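Local coordinates for protein alpha-1,6-mannanase (Bacteroides thetaiotaomicron, PDB 4V1S) that probably hydrolyses alpha-1,6-mannosidic linkages inside mannan chains as a member of glycoside hydrolase family 76, at residues A[44-57]-A[377-391]. Residues are numbered along the deposited sequence; the frame is centred on the assembly and turned at random. Where two conformers were deposited one is given.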
ATOM      1  N   ASN A  44      16.998 -12.677 -13.896  1.00 45.86           N
ATOM      2  CA  ASN A  44      16.185 -12.737 -12.689  1.00 30.62           C
ATOM      3  C   ASN A  44      14.737 -13.039 -13.006  1.00 28.30           C
ATOM      4  O   ASN A  44      14.041 -12.265 -13.674  1.00 27.08           O
ATOM      5  CB  ASN A  44      16.231 -11.425 -11.905  1.00 28.44           C
ATOM      6  CG  ASN A  44      17.606 -11.090 -11.406  1.00 27.68           C
ATOM      7  OD1 ASN A  44      18.362 -11.950 -10.949  1.00 42.45           O
ATOM      8  ND2 ASN A  44      17.925  -9.804 -11.449  1.00 33.33           N
ATOM      9  N   ASP A  45      14.281 -14.160 -12.486  1.00 23.23           N
ATOM     10  CA  ASP A  45      12.972 -14.635 -12.800  1.00 24.97           C
ATOM     11  C   ASP A  45      12.035 -14.173 -11.696  1.00 21.27           C
ATOM     12  O   ASP A  45      11.664 -14.950 -10.817  1.00 19.44           O
ATOM     13  CB  ASP A  45      13.009 -16.144 -12.907  1.00 25.39           C
ATOM     14  CG  ASP A  45      11.741 -16.725 -13.451  1.00 26.74           C
ATOM     15  OD1 ASP A  45      10.770 -15.960 -13.670  1.00 29.68           O
ATOM     16  OD2 ASP A  45      11.731 -17.970 -13.663  1.00 32.80           O
ATOM     17  N   TYR A  46      11.659 -12.899 -11.757  1.00 17.37           N
ATOM     18  CA  TYR A  46      10.787 -12.303 -10.738  1.00 15.82           C
ATOM     19  C   TYR A  46       9.484 -13.048 -10.570  1.00 13.09           C
ATOM     20  O   TYR A  46       8.988 -13.183  -9.465  1.00 15.47           O
ATOM     21  CB  TYR A  46      10.490 -10.832 -11.063  1.00 15.71           C
ATOM     22  CG  TYR A  46      11.741  -9.984 -11.115  1.00 16.30           C
ATOM     23  CD1 TYR A  46      12.477  -9.731  -9.973  1.00 18.24           C
ATOM     24  CD2 TYR A  46      12.214  -9.473 -12.331  1.00 21.43           C
ATOM     25  CE1 TYR A  46      13.668  -8.999 -10.026  1.00 17.66           C
ATOM     26  CE2 TYR A  46      13.379  -8.731 -12.391  1.00 23.68           C
ATOM     27  CZ  TYR A  46      14.109  -8.502 -11.234  1.00 19.81           C
ATOM     28  OH  TYR A  46      15.265  -7.762 -11.276  1.00 22.59           O
ATOM     29  N   TYR A  47       8.907 -13.513 -11.671  1.00 15.49           N
ATOM     30  CA  TYR A  47       7.637 -14.217 -11.600  1.00 15.35           C
ATOM     31  C   TYR A  47       7.737 -15.502 -10.777  1.00 17.01           C
ATOM     32  O   TYR A  47       6.890 -15.773  -9.903  1.00 18.98           O
ATOM     33  CB  TYR A  47       7.184 -14.536 -13.014  1.00 15.71           C
ATOM     34  CG  TYR A  47       5.732 -14.967 -13.180  1.00 18.55           C
ATOM     35  CD1 TYR A  47       4.683 -14.122 -12.824  1.00 17.34           C
ATOM     36  CD2 TYR A  47       5.411 -16.175 -13.750  1.00 20.39           C
ATOM     37  CE1 TYR A  47       3.370 -14.489 -13.011  1.00 20.44           C
ATOM     38  CE2 TYR A  47       4.099 -16.570 -13.932  1.00 25.99           C
ATOM     39  CZ  TYR A  47       3.075 -15.710 -13.570  1.00 22.97           C
ATOM     40  OH  TYR A  47       1.767 -16.081 -13.786  1.00 24.77           O
ATOM     41  N   THR A  48       8.784 -16.284 -11.035  1.00 19.00           N
ATOM     42  CA  THR A  48       9.063 -17.458 -10.204  1.00 20.80           C
ATOM     43  C   THR A  48       9.327 -17.089  -8.744  1.00 16.28           C
ATOM     44  O   THR A  48       8.833 -17.726  -7.845  1.00 17.97           O
ATOM     45  CB  THR A  48      10.229 -18.292 -10.776  1.00 18.89           C
ATOM     46  OG1 THR A  48       9.771 -18.829 -12.026  1.00 27.89           O
ATOM     47  CG2 THR A  48      10.599 -19.412  -9.867  1.00 23.28           C
ATOM     48  N   TRP A  49      10.079 -16.023  -8.520  1.00 15.22           N
ATOM     49  CA  TRP A  49      10.336 -15.593  -7.164  1.00 15.13           C
ATOM     50  C   TRP A  49       9.035 -15.300  -6.451  1.00 15.01           C
ATOM     51  O   TRP A  49       8.886 -15.640  -5.298  1.00 16.44           O
ATOM     52  CB  TRP A  49      11.213 -14.340  -7.122  1.00 13.69           C
ATOM     53  CG  TRP A  49      12.597 -14.525  -7.636  1.00 12.41           C
ATOM     54  CD1 TRP A  49      13.162 -15.675  -8.081  1.00 18.88           C
ATOM     55  CD2 TRP A  49      13.586 -13.502  -7.763  1.00 15.98           C
ATOM     56  NE1 TRP A  49      14.461 -15.429  -8.492  1.00 20.36           N
ATOM     57  CE2 TRP A  49      14.745 -14.103  -8.298  1.00 21.32           C
ATOM     58  CE3 TRP A  49      13.615 -12.140  -7.450  1.00 17.90           C
ATOM     59  CZ2 TRP A  49      15.928 -13.377  -8.532  1.00 23.59           C
ATOM     60  CZ3 TRP A  49      14.783 -11.419  -7.700  1.00 16.92           C
ATOM     61  CH2 TRP A  49      15.918 -12.044  -8.238  1.00 22.15           C
ATOM     62  N   CYS A  50       8.092 -14.697  -7.170  1.00 13.58           N
ATOM     63  CA  CYS A  50       6.794 -14.394  -6.572  1.00 11.00           C
ATOM     64  C   CYS A  50       6.074 -15.671  -6.207  1.00 12.56           C
ATOM     65  O   CYS A  50       5.633 -15.829  -5.079  1.00 13.59           O
ATOM     66  CB  CYS A  50       5.940 -13.567  -7.516  1.00 12.30           C
ATOM     67  SG  CYS A  50       4.303 -13.168  -6.861  1.00 14.87           S
ATOM     68  N   LYS A  51       5.981 -16.610  -7.143  1.00 16.23           N
ATOM     69  CA  LYS A  51       5.308 -17.887  -6.870  0.50 17.59           C
ATOM     70  C   LYS A  51       5.984 -18.645  -5.718  1.00 15.76           C
ATOM     71  O   LYS A  51       5.336 -19.240  -4.887  1.00 14.44           O
ATOM     72  CB  LYS A  51       5.212 -18.729  -8.148  0.50 18.81           C
ATOM     73  CG  LYS A  51       4.248 -18.099  -9.156  0.50 21.30           C
ATOM     74  CD  LYS A  51       4.429 -18.613 -10.570  0.50 25.03           C
ATOM     75  CE  LYS A  51       4.829 -20.075 -10.556  0.50 29.12           C
ATOM     76  NZ  LYS A  51       3.713 -20.920 -10.084  0.50 21.14           N
ATOM     77  N   GLU A  52       7.302 -18.607  -5.681  1.00 18.40           N
ATOM     78  CA  GLU A  52       8.028 -19.213  -4.585  1.00 16.86           C
ATOM     79  C   GLU A  52       7.617 -18.633  -3.235  1.00 17.88           C
ATOM     80  O   GLU A  52       7.402 -19.368  -2.256  1.00 16.75           O
ATOM     81  CB  GLU A  52       9.523 -19.084  -4.823  1.00 17.31           C
ATOM     82  CG  GLU A  52      10.036 -20.022  -5.905  1.00 19.05           C
ATOM     83  CD  GLU A  52      11.509 -19.806  -6.256  1.00 21.87           C
ATOM     84  OE1 GLU A  52      12.073 -18.750  -5.901  1.00 24.21           O
ATOM     85  OE2 GLU A  52      12.115 -20.693  -6.907  1.00 24.37           O
ATOM     86  N   THR A  53       7.562 -17.310  -3.180  1.00 16.88           N
ATOM     87  CA  THR A  53       7.237 -16.607  -1.966  1.00 14.74           C
ATOM     88  C   THR A  53       5.813 -16.963  -1.505  1.00 13.94           C
ATOM     89  O   THR A  53       5.583 -17.252  -0.342  1.00 16.14           O
ATOM     90  CB  THR A  53       7.367 -15.115  -2.157  1.00 12.27           C
ATOM     91  OG1 THR A  53       8.624 -14.807  -2.776  1.00 15.87           O
ATOM     92  CG2 THR A  53       7.249 -14.410  -0.853  1.00 13.39           C
ATOM     93  N   LEU A  54       4.889 -16.944  -2.442  1.00 13.04           N
ATOM     94  CA  LEU A  54       3.490 -17.303  -2.142  1.00 15.43           C
ATOM     95  C   LEU A  54       3.357 -18.713  -1.615  1.00 15.66           C
ATOM     96  O   LEU A  54       2.503 -18.998  -0.754  1.00 16.05           O
ATOM     97  CB  LEU A  54       2.581 -17.064  -3.361  1.00 15.49           C
ATOM     98  CG  LEU A  54       2.423 -15.603  -3.827  1.00 16.91           C
ATOM     99  CD1 LEU A  54       1.727 -15.547  -5.201  1.00 16.84           C
ATOM    100  CD2 LEU A  54       1.649 -14.751  -2.823  1.00 14.01           C
ATOM    101  N   SER A  55       4.177 -19.608  -2.143  1.00 15.12           N
ATOM    102  CA  SER A  55       4.140 -20.992  -1.707  0.50 15.67           C
ATOM    103  C   SER A  55       4.551 -21.085  -0.238  1.00 14.82           C
ATOM    104  O   SER A  55       3.942 -21.818   0.552  1.00 17.18           O
ATOM    105  CB  SER A  55       5.052 -21.855  -2.580  0.50 16.47           C
ATOM    106  OG  SER A  55       5.030 -23.180  -2.141  0.50 17.65           O
ATOM    107  N   VAL A  56       5.570 -20.324   0.138  1.00 14.93           N
ATOM    108  CA  VAL A  56       6.021 -20.354   1.537  1.00 15.18           C
ATOM    109  C   VAL A  56       5.031 -19.691   2.474  1.00 15.07           C
ATOM    110  O   VAL A  56       4.731 -20.208   3.545  1.00 16.33           O
ATOM    111  CB  VAL A  56       7.423 -19.772   1.699  1.00 15.71           C
ATOM    112  CG1 VAL A  56       7.879 -19.810   3.149  1.00 19.52           C
ATOM    113  CG2 VAL A  56       8.415 -20.637   0.898  1.00 20.26           C
ATOM    114  N   ILE A  57       4.496 -18.558   2.057  1.00 12.38           N
ATOM    115  CA  ILE A  57       3.405 -17.909   2.816  1.00 11.40           C
ATOM    116  C   ILE A  57       2.241 -18.866   3.052  1.00 13.53           C
ATOM    117  O   ILE A  57       1.717 -18.942   4.153  1.00 16.71           O
ATOM    118  CB  ILE A  57       2.884 -16.655   2.096  1.00 11.85           C
ATOM    119  CG1 ILE A  57       3.957 -15.566   2.041  1.00 13.82           C
ATOM    120  CG2 ILE A  57       1.640 -16.084   2.760  1.00 13.65           C
ATOM    121  CD1 ILE A  57       3.727 -14.566   0.925  1.00 13.51           C
ATOM    122  N   SER A 377       6.262 -11.197   4.326  1.00 13.41           N
ATOM    123  CA  SER A 377       6.522 -11.897   3.078  1.00 11.74           C
ATOM    124  C   SER A 377       5.531 -11.490   2.002  1.00 10.82           C
ATOM    125  O   SER A 377       5.868 -11.539   0.824  1.00 13.57           O
ATOM    126  CB  SER A 377       6.516 -13.413   3.242  1.00 13.87           C
ATOM    127  OG  SER A 377       7.680 -13.838   3.934  1.00 18.93           O
ATOM    128  N   THR A 378       4.327 -11.054   2.382  1.00 11.80           N
ATOM    129  CA  THR A 378       3.364 -10.697   1.347  1.00 11.13           C
ATOM    130  C   THR A 378       3.814  -9.414   0.586  1.00 10.77           C
ATOM    131  O   THR A 378       3.580  -9.308  -0.626  1.00 11.01           O
ATOM    132  CB  THR A 378       1.963 -10.526   1.914  1.00 12.22           C
ATOM    133  OG1 THR A 378       1.949  -9.531   2.936  1.00 14.57           O
ATOM    134  CG2 THR A 378       1.389 -11.873   2.420  1.00 13.37           C
ATOM    135  N   VAL A 379       4.437  -8.447   1.280  1.00 11.15           N
ATOM    136  CA  VAL A 379       4.943  -7.273   0.573  1.00 10.65           C
ATOM    137  C   VAL A 379       6.051  -7.677  -0.401  1.00 10.31           C
ATOM    138  O   VAL A 379       6.147  -7.128  -1.470  1.00 11.11           O
ATOM    139  CB  VAL A 379       5.354  -6.161   1.512  1.00 10.64           C
ATOM    140  CG1 VAL A 379       6.488  -6.575   2.443  1.00  8.92           C
ATOM    141  CG2 VAL A 379       5.705  -4.912   0.748  1.00 11.28           C
ATOM    142  N   ALA A 380       6.888  -8.649  -0.023  1.00 12.07           N
ATOM    143  CA  ALA A 380       7.918  -9.142  -0.941  1.00 13.19           C
ATOM    144  C   ALA A 380       7.301  -9.790  -2.182  1.00 11.68           C
ATOM    145  O   ALA A 380       7.709  -9.512  -3.285  1.00 14.26           O
ATOM    146  CB  ALA A 380       8.854 -10.099  -0.238  1.00 14.50           C
ATOM    147  N   ALA A 381       6.285 -10.629  -1.990  1.00 12.11           N
ATOM    148  CA  ALA A 381       5.597 -11.230  -3.105  1.00 13.67           C
ATOM    149  C   ALA A 381       5.046 -10.175  -4.050  1.00 11.88           C
ATOM    150  O   ALA A 381       5.153 -10.301  -5.273  1.00 11.47           O
ATOM    151  CB  ALA A 381       4.484 -12.147  -2.614  1.00 14.33           C
ATOM    152  N   TYR A 382       4.459  -9.113  -3.473  1.00 11.26           N
ATOM    153  CA  TYR A 382       3.908  -8.026  -4.265  1.00 11.54           C
ATOM    154  C   TYR A 382       4.992  -7.343  -5.115  1.00 10.68           C
ATOM    155  O   TYR A 382       4.828  -7.172  -6.332  1.00 11.22           O
ATOM    156  CB  TYR A 382       3.189  -7.044  -3.352  1.00 10.72           C
ATOM    157  CG  TYR A 382       2.776  -5.742  -3.988  1.00  9.44           C
ATOM    158  CD1 TYR A 382       2.086  -5.724  -5.180  1.00 12.19           C
ATOM    159  CD2 TYR A 382       3.037  -4.523  -3.363  1.00 12.22           C
ATOM    160  CE1 TYR A 382       1.694  -4.509  -5.779  1.00 13.48           C
ATOM    161  CE2 TYR A 382       2.677  -3.320  -3.942  1.00 12.64           C
ATOM    162  CZ  TYR A 382       1.991  -3.301  -5.146  1.00 11.80           C
ATOM    163  OH  TYR A 382       1.658  -2.093  -5.699  1.00 13.97           O
ATOM    164  N   MET A 383       6.132  -7.046  -4.498  1.00 11.95           N
ATOM    165  CA  MET A 383       7.256  -6.470  -5.245  1.00 11.58           C
ATOM    166  C   MET A 383       7.729  -7.373  -6.374  1.00 12.52           C
ATOM    167  O   MET A 383       8.004  -6.908  -7.490  1.00 13.82           O
ATOM    168  CB  MET A 383       8.399  -6.170  -4.323  1.00 12.79           C
ATOM    169  CG  MET A 383       8.121  -5.021  -3.380  1.00 13.81           C
ATOM    170  SD  MET A 383       7.899  -3.402  -4.144  1.00 15.34           S
ATOM    171  CE  MET A 383       6.137  -3.325  -4.355  1.00 18.20           C
ATOM    172  N   TYR A 384       7.771  -8.669  -6.112  1.00 11.95           N
ATOM    173  CA  TYR A 384       8.212  -9.580  -7.177  1.00 14.06           C
ATOM    174  C   TYR A 384       7.261  -9.586  -8.354  1.00 15.08           C
ATOM    175  O   TYR A 384       7.698  -9.663  -9.498  1.00 13.40           O
ATOM    176  CB  TYR A 384       8.460 -11.010  -6.666  1.00 12.79           C
ATOM    177  CG  TYR A 384       9.548 -11.148  -5.641  1.00 15.06           C
ATOM    178  CD1 TYR A 384      10.710 -10.378  -5.702  1.00 12.80           C
ATOM    179  CD2 TYR A 384       9.418 -12.054  -4.587  1.00 13.18           C
ATOM    180  CE1 TYR A 384      11.673 -10.469  -4.708  1.00 15.33           C
ATOM    181  CE2 TYR A 384      10.424 -12.223  -3.621  1.00 12.94           C
ATOM    182  CZ  TYR A 384      11.549 -11.413  -3.698  1.00 14.46           C
ATOM    183  OH  TYR A 384      12.533 -11.539  -2.758  1.00 15.59           O
ATOM    184  N   MET A 385       5.957  -9.556  -8.088  1.00 13.87           N
ATOM    185  CA  MET A 385       4.996  -9.555  -9.157  1.00 12.29           C
ATOM    186  C   MET A 385       5.074  -8.231  -9.947  1.00 12.39           C
ATOM    187  O   MET A 385       4.942  -8.216 -11.182  1.00 14.82           O
ATOM    188  CB  MET A 385       3.587  -9.802  -8.630  1.00 14.08           C
ATOM    189  CG  MET A 385       2.570 -10.070  -9.725  1.00 12.43           C
ATOM    190  SD  MET A 385       2.796 -11.596 -10.599  1.00 17.82           S
ATOM    191  CE  MET A 385       1.863 -12.721  -9.567  1.00 19.18           C
ATOM    192  N   ARG A 386       5.252  -7.122  -9.230  1.00 14.21           N
ATOM    193  CA  ARG A 386       5.454  -5.836  -9.897  1.00 14.69           C
ATOM    194  C   ARG A 386       6.657  -5.847 -10.837  1.00 14.36           C
ATOM    195  O   ARG A 386       6.589  -5.404 -11.996  1.00 16.81           O
ATOM    196  CB  ARG A 386       5.603  -4.716  -8.894  1.00 14.43           C
ATOM    197  CG  ARG A 386       4.346  -4.445  -8.092  1.00 13.59           C
ATOM    198  CD  ARG A 386       3.335  -3.681  -8.902  1.00 16.40           C
ATOM    199  NE  ARG A 386       3.561  -2.260  -8.808  1.00 17.89           N
ATOM    200  CZ  ARG A 386       3.250  -1.347  -9.711  1.00 15.03           C
ATOM    201  NH1 ARG A 386       2.724  -1.698 -10.850  1.00 18.28           N
ATOM    202  NH2 ARG A 386       3.459  -0.062  -9.439  1.00 17.85           N
ATOM    203  N   ALA A 387       7.757  -6.343 -10.327  1.00 13.15           N
ATOM    204  CA  ALA A 387       8.979  -6.475 -11.120  1.00 14.63           C
ATOM    205  C   ALA A 387       8.754  -7.381 -12.344  1.00 16.04           C
ATOM    206  O   ALA A 387       9.203  -7.074 -13.421  1.00 18.65           O
ATOM    207  CB  ALA A 387      10.101  -7.016 -10.252  1.00 17.38           C
ATOM    208  N   ALA A 388       8.020  -8.472 -12.167  1.00 17.06           N
ATOM    209  CA  ALA A 388       7.701  -9.361 -13.281  1.00 16.16           C
ATOM    210  C   ALA A 388       6.925  -8.627 -14.373  1.00 16.78           C
ATOM    211  O   ALA A 388       7.177  -8.808 -15.564  1.00 19.48           O
ATOM    212  CB  ALA A 388       6.917 -10.563 -12.767  1.00 16.73           C
ATOM    213  N   ASN A 389       5.995  -7.776 -13.961  1.00 17.92           N
ATOM    214  CA  ASN A 389       5.181  -7.025 -14.905  1.00 18.96           C
ATOM    215  C   ASN A 389       6.041  -6.035 -15.685  1.00 16.17           C
ATOM    216  O   ASN A 389       5.930  -5.937 -16.887  1.00 23.81           O
ATOM    217  CB  ASN A 389       4.038  -6.324 -14.160  1.00 20.26           C
ATOM    218  CG  ASN A 389       3.016  -5.734 -15.085  1.00 23.69           C
ATOM    219  OD1 ASN A 389       2.783  -6.247 -16.183  1.00 30.13           O
ATOM    220  ND2 ASN A 389       2.395  -4.655 -14.660  1.00 26.30           N
ATOM    221  N   TYR A 390       6.911  -5.298 -14.993  1.00 17.86           N
ATOM    222  CA  TYR A 390       7.761  -4.322 -15.677  1.00 18.05           C
ATOM    223  C   TYR A 390       8.841  -4.973 -16.556  1.00 20.67           C
ATOM    224  O   TYR A 390       9.206  -4.418 -17.585  1.00 25.36           O
ATOM    225  CB  TYR A 390       8.308  -3.268 -14.713  1.00 17.37           C
ATOM    226  CG  TYR A 390       7.270  -2.229 -14.449  1.00 17.80           C
ATOM    227  CD1 TYR A 390       6.318  -2.407 -13.447  1.00 20.34           C
ATOM    228  CD2 TYR A 390       7.197  -1.094 -15.244  1.00 18.85           C
ATOM    229  CE1 TYR A 390       5.338  -1.489 -13.228  1.00 19.93           C
ATOM    230  CE2 TYR A 390       6.224  -0.147 -15.044  1.00 18.76           C
ATOM    231  CZ  TYR A 390       5.281  -0.340 -14.053  1.00 18.34           C
ATOM    232  OH  TYR A 390       4.320   0.622 -13.864  1.00 22.74           O
ATOM    233  N   LYS A 391       9.310  -6.156 -16.168  1.00 18.70           N
ATOM    234  CA  LYS A 391      10.237  -6.914 -17.017  1.00 21.45           C
ATOM    235  C   LYS A 391       9.515  -7.272 -18.335  1.00 22.46           C
ATOM    236  O   LYS A 391      10.073  -7.128 -19.413  1.00 29.78           O
ATOM    237  CB  LYS A 391      10.719  -8.165 -16.288  1.00 21.17           C
ATOM    238  CG  LYS A 391      11.677  -9.022 -17.098  1.00 26.45           C
ATOM    239  CD  LYS A 391      12.196 -10.242 -16.337  1.00 27.15           C
ATOM    240  CE  LYS A 391      13.126 -11.065 -17.224  1.00 30.86           C
ATOM    241  NZ  LYS A 391      13.710 -12.235 -16.512  1.00 37.54           N
TER
HETATM  242  O   HOH W   1      11.498 -13.929 -16.030  1.00 45.80           O
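Tyr384 lays one face of its ring under Trp49, whose CB stands 4.0 Å from the ring centroid in a CH-pi contact, while the indole turns an edge to the same ring in an offset edge-to-face pair, planes at 77°. This knob, set among Tyr46, Trp49, Cys50 and Thr53, joins the first and last long helices of the (alpha/alpha)6 barrel expected of family GH76; segments 46-57 and 377-391 run antiparallel, their axes 7.7 Å apart at closest approach. Thr53 OG1 lies in the plane of the Tyr384 ring, 3.3 Å from CE2, and donates to Trp49 O, which also accepts from Thr53 N on the opposite face of its carbonyl. Tyr384 OH is hydrogen-bonded to Tyr357 OH. A serine in place of Tyr384 would probably open a gap beneath Trp49 and leave the Tyr357 hydroxyl without this mate. Toward the C-terminal end of helix 374-394, the Tyr46 ring receives Ala387 CB over one face, 3.7 Å from its centroid, and Asn44 CB on the other; its hydroxyl bonds to Asn344 of helix 334-350. Tyr47 takes the other flank: with CG anti to the backbone N (chi1 -166°), its ring runs alongside Met385, and SD meets the edge 3.8 Å from CE1. Ala381 CB is a smaller knob among Cys50, Thr53, Leu54 and Ile57. Beyond Tyr46, the extended Lys391 donates a 2.9 Å hydrogen bond from NZ to Asn44 O, from above the carbonyl plane, and a water links NZ to Asp45 OD1.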